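Local structure of disulfide oxidoreductase (Xylella fastidiosa, 2REM) at residues 70-75 and 139-144; 113-118 and 126-131; 163-168 and 180-185. The protein probably acts as a periplasmic thiol-disulfide oxidoreductase of the DsbA type, introducing disulfide bonds into exported proteins. All coordinates share one frame; numbering follows the deposited sequence.

Interaction 1 (70-75 and 139-144); sequences VWDPFA and KRFQAA
Phe141 of helix 135-151 pushes the outer edge of its ring against the first turn of helix 71-83, where it overlaps Asp72 and Ala75. Two ring atoms do most of the touching. Phe141 CE1 lies 3.7 Å from the backbone Asp72 O, which sits at the ring edge near its plane. Phe141 CZ lies 3.7 Å from Asp72 OD2. The carboxylate stands almost perpendicular to the ring (planes 89° apart), and Asp72 CB also lies in the ring plane at the edge. A chi1 of 179° sets Phe141 CG opposite the backbone N, and the ring extends toward helix 71-83 across the gap between the two backbones, whose closest CA atoms are 7.1 Å apart, Ala75 to Phe141. Helix 71-83 opens the helical insertion that DsbA proteins carry in their thioredoxin fold, and helix 135-151 leads from that insertion back to strand 158-161; the contact joins these two helices. Ala75 CB meets Phe141 CE1 obliquely at 4.2 Å. No hydrogen bond crosses the contact: Asp72 OD1 instead accepts from Gly68 N, which helps fix the carboxylate. Arg76 adds a cation-pi contact to the Phe141 ring, and Leu79 and Val66 pack against it too.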
loop_
_atom_site.group_PDB
_atom_site.type_symbol
_atom_site.label_atom_id
_atom_site.label_comp_id
_atom_site.label_asym_id
_atom_site.label_seq_id
_atom_site.Cartn_x
_atom_site.Cartn_y
_atom_site.Cartn_z
ATOM N N VAL A 70 -1.074 -16.301 -0.205
ATOM C CA VAL A 70 -2.056 -15.689 0.685
ATOM C C VAL A 70 -2.205 -14.192 0.464
ATOM O O VAL A 70 -3.225 -13.614 0.814
ATOM C CB VAL A 70 -1.757 -15.963 2.195
ATOM C CG1 VAL A 70 -1.785 -17.469 2.487
ATOM C CG2 VAL A 70 -0.425 -15.337 2.621
ATOM N N TRP A 71 -1.171 -13.557 -0.091
ATOM C CA TRP A 71 -1.191 -12.114 -0.286
ATOM C C TRP A 71 -2.290 -11.706 -1.257
ATOM O O TRP A 71 -2.886 -10.650 -1.108
ATOM C CB TRP A 71 0.154 -11.655 -0.858
ATOM C CG TRP A 71 1.331 -11.940 0.038
ATOM C CD1 TRP A 71 2.013 -13.123 0.185
ATOM C CD2 TRP A 71 1.947 -11.007 0.922
ATOM N NE1 TRP A 71 3.053 -12.962 1.089
ATOM C CE2 TRP A 71 3.021 -11.671 1.560
ATOM C CE3 TRP A 71 1.716 -9.654 1.214
ATOM C CZ2 TRP A 71 3.851 -11.028 2.480
ATOM C CZ3 TRP A 71 2.543 -9.023 2.116
ATOM C CH2 TRP A 71 3.592 -9.708 2.743
ATOM N N ASP A 72 -2.527 -12.539 -2.271
ATOM C CA ASP A 72 -3.312 -12.093 -3.431
ATOM C C ASP A 72 -4.785 -11.848 -3.134
ATOM O O ASP A 72 -5.295 -10.811 -3.530
ATOM C CB ASP A 72 -3.123 -13.021 -4.634
ATOM C CG ASP A 72 -1.760 -12.881 -5.258
ATOM O OD1 ASP A 72 -0.920 -12.117 -4.744
ATOM O OD2 ASP A 72 -1.529 -13.538 -6.284
ATOM N N PRO A 73 -5.473 -12.784 -2.434
ATOM C CA PRO A 73 -6.841 -12.494 -2.024
ATOM C C PRO A 73 -6.964 -11.187 -1.257
ATOM O O PRO A 73 -7.930 -10.427 -1.455
ATOM C CB PRO A 73 -7.200 -13.682 -1.116
ATOM C CG PRO A 73 -6.391 -14.793 -1.618
ATOM C CD PRO A 73 -5.075 -14.158 -2.039
ATOM N N PHE A 74 -5.978 -10.900 -0.401
ATOM C CA PHE A 74 -6.043 -9.676 0.378
ATOM C C PHE A 74 -5.695 -8.439 -0.411
ATOM O O PHE A 74 -6.175 -7.338 -0.103
ATOM C CB PHE A 74 -5.197 -9.801 1.639
ATOM C CG PHE A 74 -5.821 -10.680 2.634
ATOM C CD1 PHE A 74 -6.876 -10.202 3.409
ATOM C CD2 PHE A 74 -5.429 -12.013 2.758
ATOM C CE1 PHE A 74 -7.513 -11.022 4.347
ATOM C CE2 PHE A 74 -6.062 -12.837 3.694
ATOM C CZ PHE A 74 -7.121 -12.316 4.485
ATOM N N ALA A 75 -4.858 -8.615 -1.432
ATOM C CA ALA A 75 -4.621 -7.518 -2.360
ATOM C C ALA A 75 -5.937 -7.201 -3.054
ATOM O O ALA A 75 -6.311 -6.051 -3.229
ATOM C CB ALA A 75 -3.590 -7.907 -3.400
ATOM N N LYS A 139 -7.982 -5.200 -13.182
ATOM C CA LYS A 139 -7.109 -4.138 -13.702
ATOM C C LYS A 139 -6.161 -3.549 -12.649
ATOM O O LYS A 139 -4.942 -3.485 -12.861
ATOM C CB LYS A 139 -7.930 -3.043 -14.380
ATOM C CG LYS A 139 -7.091 -1.928 -14.934
ATOM C CD LYS A 139 -7.967 -0.847 -15.501
ATOM C CE LYS A 139 -7.107 0.332 -15.929
ATOM N NZ LYS A 139 -7.949 1.240 -16.721
ATOM N N ARG A 140 -6.720 -3.123 -11.515
ATOM C CA ARG A 140 -5.940 -2.574 -10.411
ATOM C C ARG A 140 -4.985 -3.616 -9.824
ATOM O O ARG A 140 -3.848 -3.299 -9.435
ATOM C CB ARG A 140 -6.886 -2.083 -9.300
ATOM C CG ARG A 140 -7.762 -0.962 -9.796
ATOM C CD ARG A 140 -8.585 -0.397 -8.696
ATOM N NE ARG A 140 -9.423 0.656 -9.224
ATOM C CZ ARG A 140 -9.900 1.670 -8.521
ATOM N NH1 ARG A 140 -9.615 1.788 -7.241
ATOM N NH2 ARG A 140 -10.662 2.566 -9.129
ATOM N N PHE A 141 -5.460 -4.860 -9.762
ATOM C CA PHE A 141 -4.633 -5.969 -9.283
ATOM C C PHE A 141 -3.420 -6.188 -10.197
ATOM O O PHE A 141 -2.277 -6.316 -9.730
ATOM C CB PHE A 141 -5.502 -7.237 -9.189
ATOM C CG PHE A 141 -4.768 -8.460 -8.725
ATOM C CD1 PHE A 141 -4.826 -8.853 -7.392
ATOM C CD2 PHE A 141 -4.050 -9.244 -9.639
ATOM C CE1 PHE A 141 -4.152 -10.012 -6.971
ATOM C CE2 PHE A 141 -3.406 -10.417 -9.241
ATOM C CZ PHE A 141 -3.451 -10.797 -7.905
ATOM N N GLN A 142 -3.649 -6.196 -11.500
ATOM C CA GLN A 142 -2.541 -6.281 -12.439
ATOM C C GLN A 142 -1.612 -5.065 -12.352
ATOM O O GLN A 142 -0.399 -5.204 -12.443
ATOM C CB GLN A 142 -3.043 -6.500 -13.857
ATOM C CG GLN A 142 -3.693 -7.867 -14.062
ATOM C CD GLN A 142 -2.794 -9.009 -13.633
ATOM O OE1 GLN A 142 -1.556 -8.904 -13.689
ATOM N NE2 GLN A 142 -3.403 -10.108 -13.190
ATOM N N ALA A 143 -2.178 -3.879 -12.152
ATOM C CA ALA A 143 -1.346 -2.680 -12.046
ATOM C C ALA A 143 -0.475 -2.783 -10.788
ATOM O O ALA A 143 0.708 -2.452 -10.827
ATOM C CB ALA A 143 -2.218 -1.442 -11.989
ATOM N N ALA A 144 -1.069 -3.237 -9.686
ATOM C CA ALA A 144 -0.332 -3.432 -8.428
ATOM C C ALA A 144 0.763 -4.480 -8.587
ATOM O O ALA A 144 1.891 -4.297 -8.099
ATOM C CB ALA A 144 -1.280 -3.819 -7.303
#

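Interaction 2 (113-118 and 126-131); sequences ELAVFY and DRFVAT
In the helical insertion of the DsbA-type thioredoxin fold, helices 111-119 and 125-132 are two consecutive short helices packed as a pair, their short segments running at 127° to each other with axes 9.0 Å apart. Phe128 carries the contact. Its CG is anti to the backbone N (chi1 -175°), which sends the ring across to helix 111-119 to lie against Leu114, Ala115 and Tyr118. One face of the Phe128 ring is covered by the backbone at Leu114 C, while Leu114 CB comes to 3.4 Å from Phe128 CE2. Ala115 offers little bulk, so the backbones draw close here: the CA atoms of Ala115 and Phe128 are 5.7 Å apart, and Ala115 CB is 3.9 Å from Phe128 CD2. Tyr118 turns its ring nearly parallel to that of Phe128, planes 15° apart, but the two are slid so far that they barely overlap, with centroids 4.8 Å apart. The closest carbons of these two rings are modelled implausibly near each other, so the fine geometry of the pair is doubtful. At the margin, Ala115 CB touches Val129 CG2 at 4.4 Å. Helix 71-83 closes over the helix pair, with Ala80 on Phe128, Ala77 on Leu114 and Ala81 on Tyr118, while Met94 of helix 87-101 packs on Leu114 and Tyr118.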
loop_
_atom_site.group_PDB
_atom_site.type_symbol
_atom_site.label_atom_id
_atom_site.label_comp_id
_atom_site.label_asym_id
_atom_site.label_seq_id
_atom_site.Cartn_x
_atom_site.Cartn_y
_atom_site.Cartn_z
ATOM N N GLU A 113 -15.920 -14.966 3.207
ATOM C CA GLU A 113 -15.434 -14.377 4.451
ATOM C C GLU A 113 -15.283 -12.876 4.201
ATOM O O GLU A 113 -15.568 -12.076 5.066
ATOM C CB GLU A 113 -14.064 -14.913 4.849
ATOM C CG GLU A 113 -14.048 -16.287 5.507
ATOM C CD GLU A 113 -13.734 -17.399 4.525
ATOM O OE1 GLU A 113 -13.486 -17.117 3.327
ATOM O OE2 GLU A 113 -13.745 -18.564 4.963
ATOM N N LEU A 114 -14.808 -12.511 3.015
ATOM C CA LEU A 114 -14.514 -11.111 2.766
ATOM C C LEU A 114 -15.806 -10.335 2.638
ATOM O O LEU A 114 -15.921 -9.224 3.155
ATOM C CB LEU A 114 -13.619 -10.931 1.543
ATOM C CG LEU A 114 -12.170 -11.447 1.713
ATOM C CD1 LEU A 114 -11.450 -11.389 0.376
ATOM C CD2 LEU A 114 -11.430 -10.630 2.802
ATOM N N ALA A 115 -16.780 -10.911 1.952
ATOM C CA ALA A 115 -18.058 -10.219 1.789
ATOM C C ALA A 115 -18.698 -9.978 3.148
ATOM O O ALA A 115 -19.295 -8.921 3.370
ATOM C CB ALA A 115 -18.995 -10.972 0.850
ATOM N N VAL A 116 -18.567 -10.942 4.068
ATOM C CA VAL A 116 -19.157 -10.787 5.398
ATOM C C VAL A 116 -18.475 -9.613 6.077
ATOM O O VAL A 116 -19.143 -8.773 6.642
ATOM C CB VAL A 116 -19.071 -12.086 6.256
ATOM C CG1 VAL A 116 -19.440 -11.821 7.703
ATOM C CG2 VAL A 116 -19.987 -13.151 5.670
ATOM N N PHE A 117 -17.153 -9.539 5.966
ATOM C CA PHE A 117 -16.399 -8.448 6.553
ATOM C C PHE A 117 -16.899 -7.091 6.035
ATOM O O PHE A 117 -17.248 -6.191 6.825
ATOM C CB PHE A 117 -14.895 -8.614 6.291
ATOM C CG PHE A 117 -14.085 -7.474 6.799
ATOM C CD1 PHE A 117 -13.705 -7.429 8.142
ATOM C CD2 PHE A 117 -13.781 -6.399 5.975
ATOM C CE1 PHE A 117 -12.982 -6.366 8.642
ATOM C CE2 PHE A 117 -13.050 -5.301 6.480
ATOM C CZ PHE A 117 -12.641 -5.305 7.811
ATOM N N TYR A 118 -16.939 -6.951 4.706
ATOM C CA TYR A 118 -17.313 -5.690 4.103
ATOM C C TYR A 118 -18.802 -5.383 4.256
ATOM O O TYR A 118 -19.203 -4.211 4.216
ATOM C CB TYR A 118 -16.825 -5.638 2.644
ATOM C CG TYR A 118 -15.319 -5.530 2.631
ATOM C CD1 TYR A 118 -14.692 -4.347 3.041
ATOM C CD2 TYR A 118 -14.523 -6.602 2.240
ATOM C CE1 TYR A 118 -13.301 -4.226 3.059
ATOM C CE2 TYR A 118 -13.103 -6.505 2.241
ATOM C CZ TYR A 118 -12.517 -5.312 2.658
ATOM O OH TYR A 118 -11.154 -5.190 2.643
ATOM N N ASP A 126 -23.345 -9.312 -2.636
ATOM C CA ASP A 126 -23.322 -9.606 -4.079
ATOM C C ASP A 126 -22.485 -8.560 -4.822
ATOM O O ASP A 126 -21.793 -8.877 -5.789
ATOM C CB ASP A 126 -24.734 -9.633 -4.670
ATOM C CG ASP A 126 -25.500 -10.903 -4.319
ATOM O OD1 ASP A 126 -24.995 -11.748 -3.532
ATOM O OD2 ASP A 126 -26.623 -11.058 -4.864
ATOM N N ARG A 127 -22.573 -7.313 -4.377
ATOM C CA ARG A 127 -21.713 -6.264 -4.919
ATOM C C ARG A 127 -20.243 -6.488 -4.550
ATOM O O ARG A 127 -19.351 -6.286 -5.395
ATOM C CB ARG A 127 -22.157 -4.853 -4.516
ATOM C CG ARG A 127 -21.479 -3.788 -5.401
ATOM C CD ARG A 127 -21.984 -2.356 -5.191
ATOM N NE ARG A 127 -22.374 -1.690 -6.456
ATOM C CZ ARG A 127 -21.535 -1.255 -7.410
ATOM N NH1 ARG A 127 -20.219 -1.419 -7.304
ATOM N NH2 ARG A 127 -22.019 -0.654 -8.500
ATOM N N PHE A 128 -19.975 -6.870 -3.307
ATOM C CA PHE A 128 -18.604 -7.190 -2.964
ATOM C C PHE A 128 -18.058 -8.282 -3.885
ATOM O O PHE A 128 -16.977 -8.124 -4.434
ATOM C CB PHE A 128 -18.372 -7.628 -1.522
ATOM C CG PHE A 128 -16.905 -7.821 -1.236
ATOM C CD1 PHE A 128 -16.096 -6.712 -1.005
ATOM C CD2 PHE A 128 -16.316 -9.080 -1.349
ATOM C CE1 PHE A 128 -14.728 -6.867 -0.816
ATOM C CE2 PHE A 128 -14.929 -9.251 -1.158
ATOM C CZ PHE A 128 -14.149 -8.148 -0.891
ATOM N N VAL A 129 -18.806 -9.365 -4.039
ATOM C CA VAL A 129 -18.360 -10.495 -4.881
ATOM C C VAL A 129 -18.159 -10.082 -6.333
ATOM O O VAL A 129 -17.126 -10.407 -6.938
ATOM C CB VAL A 129 -19.289 -11.732 -4.757
ATOM C CG1 VAL A 129 -18.920 -12.794 -5.805
ATOM C CG2 VAL A 129 -19.173 -12.298 -3.359
ATOM N N ALA A 130 -19.121 -9.331 -6.872
ATOM C CA ALA A 130 -19.013 -8.820 -8.227
ATOM C C ALA A 130 -17.794 -7.932 -8.368
ATOM O O ALA A 130 -17.168 -7.920 -9.401
ATOM C CB ALA A 130 -20.272 -8.067 -8.638
ATOM N N THR A 131 -17.463 -7.181 -7.321
ATOM C CA THR A 131 -16.375 -6.243 -7.427
ATOM C C THR A 131 -15.066 -7.008 -7.335
ATOM O O THR A 131 -14.167 -6.805 -8.147
ATOM C CB THR A 131 -16.461 -5.154 -6.338
ATOM O OG1 THR A 131 -17.719 -4.480 -6.457
ATOM C CG2 THR A 131 -15.341 -4.118 -6.542
#

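Interaction 3 (163-168 and 180-185); sequences GRYMVT and DYLVSR
Apolar contacts between strand 165-167 and helix 172-190 centre on Leu182, whose CD1 methyl fits between two strand side chains, 3.7 Å from Tyr165 CB and 3.7 Å from Val167 CG2. The second methyl, Leu182 CD2, approaches the base of the aromatic ring, 4.0 Å from Tyr165 CG. The first torsion of Val167 leaves CG2 beside the backbone N and anti to the carbonyl carbon, and this is the methyl that meets Leu182 CD1. Between Tyr165 and Val167 comes Met166, whose side chain points away from the helix. This is the C-terminal helix of the thioredoxin fold laid over one face of its central sheet, where strand 165-167 runs between strands 11-13 and 158-161; the helix segment is nearly antiparallel to the strand, at 161° and with axes 10.1 Å apart. A classic beta bulge lies at the start of the strand, Arg164 and Tyr165 both facing Val161. The charged contact is a cation-pi interaction: Arg185 NH2 lies over one face of the Tyr165 ring, 3.3 Å from Tyr165 CE2, and Arg185 CZ is 4.7 Å from the ring centroid, 21° off the normal. A bend at chi3 (60°) in the otherwise extended Arg185 chain helps bring the guanidinium there. On the opposite face of the ring lies Arg164 CG. Arg185 NH1 is hydrogen-bonded to Tyr11 OH, and Arg164 NE forms a salt bridge with Glu13.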
loop_
_atom_site.group_PDB
_atom_site.type_symbol
_atom_site.label_atom_id
_atom_site.label_comp_id
_atom_site.label_asym_id
_atom_site.label_seq_id
_atom_site.Cartn_x
_atom_site.Cartn_y
_atom_site.Cartn_z
ATOM N N GLY A 163 8.204 6.297 -7.620
ATOM C CA GLY A 163 8.507 5.066 -8.363
ATOM C C GLY A 163 10.001 4.867 -8.572
ATOM O O GLY A 163 10.423 3.986 -9.315
ATOM N N ARG A 164 10.792 5.702 -7.923
ATOM C CA ARG A 164 12.211 5.769 -8.218
ATOM C C ARG A 164 13.065 5.379 -7.021
ATOM O O ARG A 164 14.137 4.828 -7.192
ATOM C CB ARG A 164 12.569 7.181 -8.668
ATOM C CG ARG A 164 13.959 7.352 -9.143
ATOM C CD ARG A 164 14.055 8.669 -9.881
ATOM N NE ARG A 164 15.414 8.928 -10.318
ATOM C CZ ARG A 164 15.848 10.123 -10.678
ATOM N NH1 ARG A 164 15.022 11.161 -10.645
ATOM N NH2 ARG A 164 17.102 10.277 -11.070
ATOM N N TYR A 165 12.611 5.700 -5.818
ATOM C CA TYR A 165 13.422 5.432 -4.639
ATOM C C TYR A 165 12.664 4.560 -3.691
ATOM O O TYR A 165 11.585 4.926 -3.234
ATOM C CB TYR A 165 13.851 6.721 -3.957
ATOM C CG TYR A 165 14.565 7.633 -4.902
ATOM C CD1 TYR A 165 13.942 8.774 -5.395
ATOM C CD2 TYR A 165 15.845 7.331 -5.333
ATOM C CE1 TYR A 165 14.594 9.604 -6.289
ATOM C CE2 TYR A 165 16.508 8.150 -6.226
ATOM C CZ TYR A 165 15.869 9.286 -6.687
ATOM O OH TYR A 165 16.511 10.100 -7.563
ATOM N N MET A 166 13.244 3.411 -3.388
ATOM C CA MET A 166 12.604 2.469 -2.509
ATOM C C MET A 166 13.349 2.504 -1.193
ATOM O O MET A 166 14.556 2.216 -1.127
ATOM C CB MET A 166 12.609 1.072 -3.134
ATOM C CG MET A 166 12.051 -0.003 -2.217
ATOM S SD MET A 166 11.918 -1.599 -3.075
ATOM C CE MET A 166 13.574 -1.957 -3.650
ATOM N N VAL A 167 12.614 2.865 -0.154
ATOM C CA VAL A 167 13.192 3.002 1.182
ATOM C C VAL A 167 13.576 1.618 1.697
ATOM O O VAL A 167 12.847 0.641 1.497
ATOM C CB VAL A 167 12.205 3.694 2.142
ATOM C CG1 VAL A 167 12.786 3.808 3.546
ATOM C CG2 VAL A 167 11.862 5.102 1.617
ATOM N N THR A 168 14.727 1.542 2.363
ATOM C CA THR A 168 15.162 0.313 2.998
ATOM C C THR A 168 15.540 0.703 4.420
ATOM O O THR A 168 16.722 0.777 4.785
ATOM C CB THR A 168 16.339 -0.308 2.233
ATOM O OG1 THR A 168 17.430 0.612 2.235
ATOM C CG2 THR A 168 15.946 -0.605 0.781
ATOM N N ASP A 180 10.918 11.139 4.322
ATOM C CA ASP A 180 10.950 12.607 4.441
ATOM C C ASP A 180 12.104 13.193 3.653
ATOM O O ASP A 180 11.930 14.147 2.893
ATOM C CB ASP A 180 11.078 13.046 5.899
ATOM C CG ASP A 180 9.809 12.865 6.671
ATOM O OD1 ASP A 180 8.744 12.712 6.049
ATOM O OD2 ASP A 180 9.887 12.885 7.907
ATOM N N TYR A 181 13.294 12.632 3.857
ATOM C CA TYR A 181 14.480 13.080 3.120
ATOM C C TYR A 181 14.264 12.999 1.600
ATOM O O TYR A 181 14.578 13.955 0.877
ATOM C CB TYR A 181 15.734 12.270 3.536
ATOM C CG TYR A 181 16.857 12.364 2.530
ATOM C CD1 TYR A 181 16.995 11.415 1.526
ATOM C CD2 TYR A 181 17.750 13.439 2.557
ATOM C CE1 TYR A 181 18.018 11.507 0.586
ATOM C CE2 TYR A 181 18.760 13.550 1.624
ATOM C CZ TYR A 181 18.884 12.571 0.637
ATOM O OH TYR A 181 19.887 12.658 -0.297
ATOM N N LEU A 182 13.758 11.858 1.133
ATOM C CA LEU A 182 13.547 11.628 -0.307
ATOM C C LEU A 182 12.455 12.530 -0.852
ATOM O O LEU A 182 12.575 13.033 -1.972
ATOM C CB LEU A 182 13.164 10.172 -0.602
ATOM C CG LEU A 182 14.212 9.093 -0.309
ATOM C CD1 LEU A 182 13.534 7.729 -0.418
ATOM C CD2 LEU A 182 15.380 9.231 -1.294
ATOM N N VAL A 183 11.384 12.706 -0.074
ATOM C CA VAL A 183 10.306 13.620 -0.481
ATOM C C VAL A 183 10.825 15.058 -0.566
ATOM O O VAL A 183 10.574 15.759 -1.538
ATOM C CB VAL A 183 9.089 13.552 0.454
ATOM C CG1 VAL A 183 8.187 14.779 0.220
ATOM C CG2 VAL A 183 8.300 12.230 0.251
ATOM N N SER A 184 11.577 15.498 0.438
ATOM C CA SER A 184 12.148 16.845 0.392
ATOM C C SER A 184 13.110 17.027 -0.765
ATOM O O SER A 184 13.185 18.114 -1.373
ATOM C CB SER A 184 12.851 17.155 1.698
ATOM O OG SER A 184 11.875 17.256 2.711
ATOM N N ARG A 185 13.863 15.973 -1.046
ATOM C CA ARG A 185 14.841 16.022 -2.120
ATOM C C ARG A 185 14.146 16.121 -3.488
ATOM O O ARG A 185 14.583 16.876 -4.333
ATOM C CB ARG A 185 15.781 14.825 -2.061
ATOM C CG ARG A 185 16.981 14.987 -2.976
ATOM C CD ARG A 185 17.902 13.825 -2.914
ATOM N NE ARG A 185 17.261 12.576 -3.303
ATOM C CZ ARG A 185 17.940 11.452 -3.501
ATOM N NH1 ARG A 185 19.266 11.463 -3.369
ATOM N NH2 ARG A 185 17.313 10.335 -3.844
#

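How the interactions relate
Interactions 1 and 2 belong to the helical insertion and touch each other, with centres 15 Å apart: Leu114 CD1 lies 4.1 Å from Pro73 O and Leu114 CD2 lies 4.2 Å from Phe74 CE1. Along the chain, the helix pair of interaction 2 falls between the two helices that interaction 1 brings together, and helix 125-132 leads directly to helix 135-151. Interaction 3 comes later in sequence and lies across the chain's centre, about 24 Å from interaction 1 and 36 Å from interaction 2, centre to centre. The predicted redox pair Cys37 and Cys40, with free thiols here, lies at the N-terminal end of helix 38-52; Phe74 of segment 70-75 packs on neighbouring Thr36.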